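Local coordinates for protein enoyl-CoA hydratase (PDB 5KJP) that probably catalyses the reversible hydration of 2,3-unsaturated fatty acyl-CoA thioesters to 3-hydroxyacyl-CoA, as a crotonase-family enzyme of fatty acid metabolism, at residues Met164-Ala167 and Asn172-Ala175. Sequence-based numbering, arbitrary orientation.
Sequences MELA and NLPA
Leu-166 and Leu-173 make the packed part of this contact. Their side chains cross at about a right angle, and both are buried. CD1 of Leu-166 meets CD2 of Leu-173 at 3.8 Å. The other methyl of Leu-166, CD2, lies 4.2 Å from CB of Leu-173, which CD1 also approaches to 4.1 Å. CB of Leu-173 thus faces the fork of Leu-166, while one branch of that fork also reaches a methyl of Leu-173. Leu-173 holds CG anti to its backbone N (chi1 175°), and chi2 of 65° then turns CD2 to CD1 of Leu-166.

The side at Asn-172 is looser. CD2 of Leu-166 comes no closer than 4.3 Å to the backbone O of Asn-172. Asn-172 is exposed, and its CB is directed away from the helix; its side chain touches Tyr-112 and Leu-114 of strand 112-114.

The contact joins helix 160-169 to the short strand 173-174. Leu-173 is backbone hydrogen-bonded with Phe-135, so the strand forms an edge of the small sheet with 112-114 and 134-136 within this chain, and its side chain also packs on Leu-181. Pro-174 sits at the N-cap position, just before helix 175-180. Other faces of helix 160-169 meet the second subunit, where Glu-165 OE1 accepts a hydrogen bond from Asn-185 ND2 of that chain.

Between the two segments the chemistry is apolar, with no polar bond to fix direction. The fit therefore rests on leucine shape and burial, and the strand's backbone bonding is left to the sheet.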
# COMPACT_ATOMS: atom_id res chain seq x y z
N MSE A 164 -2.59 11.21 -3.05
CA MSE A 164 -3.53 12.03 -3.83
C MSE A 164 -3.68 13.43 -3.23
O MSE A 164 -3.59 14.44 -3.94
CB MSE A 164 -4.91 11.34 -3.90
CG MSE A 164 -5.96 12.09 -4.73
SE MSE A 164 -5.56 12.08 -6.65
CE MSE A 164 -6.05 10.22 -7.03
N GLU A 165 -3.89 13.49 -1.92
CA GLU A 165 -4.09 14.76 -1.23
C GLU A 165 -2.88 15.67 -1.41
O GLU A 165 -3.01 16.85 -1.76
CB GLU A 165 -4.35 14.54 0.26
CG GLU A 165 -4.38 15.82 1.07
CD GLU A 165 -4.38 15.57 2.57
OE1 GLU A 165 -4.56 14.41 3.00
OE2 GLU A 165 -4.20 16.55 3.32
N LEU A 166 -1.70 15.11 -1.18
CA LEU A 166 -0.47 15.89 -1.31
C LEU A 166 -0.27 16.36 -2.74
O LEU A 166 0.16 17.50 -2.98
CB LEU A 166 0.73 15.06 -0.84
CG LEU A 166 0.72 14.77 0.66
CD1 LEU A 166 1.79 13.72 1.01
CD2 LEU A 166 0.94 16.06 1.47
N ALA A 167 -0.60 15.51 -3.70
CA ALA A 167 -0.41 15.84 -5.11
C ALA A 167 -1.38 16.93 -5.58
O ALA A 167 -1.02 17.80 -6.38
CB ALA A 167 -0.55 14.58 -5.97
N ASN A 172 2.95 20.75 2.10
CA ASN A 172 4.14 20.11 2.67
C ASN A 172 3.76 18.90 3.51
O ASN A 172 2.70 18.88 4.15
CB ASN A 172 4.92 21.09 3.54
CG ASN A 172 5.62 22.18 2.74
OD1 ASN A 172 5.67 22.12 1.51
ND2 ASN A 172 6.16 23.17 3.43
N LEU A 173 4.63 17.90 3.49
CA LEU A 173 4.50 16.73 4.34
C LEU A 173 5.62 16.73 5.38
O LEU A 173 6.77 16.44 5.04
CB LEU A 173 4.54 15.45 3.50
CG LEU A 173 4.53 14.11 4.25
CD1 LEU A 173 3.21 13.93 4.98
CD2 LEU A 173 4.78 12.96 3.29
N PRO A 174 5.29 17.06 6.64
CA PRO A 174 6.33 17.07 7.68
C PRO A 174 6.92 15.68 7.87
O PRO A 174 6.22 14.68 7.72
CB PRO A 174 5.58 17.54 8.93
CG PRO A 174 4.33 18.21 8.41
CD PRO A 174 3.97 17.43 7.17
N ALA A 175 8.21 15.63 8.19
CA ALA A 175 8.92 14.35 8.32
C ALA A 175 8.26 13.40 9.31
O ALA A 175 8.23 12.18 9.08
CB ALA A 175 10.35 14.60 8.73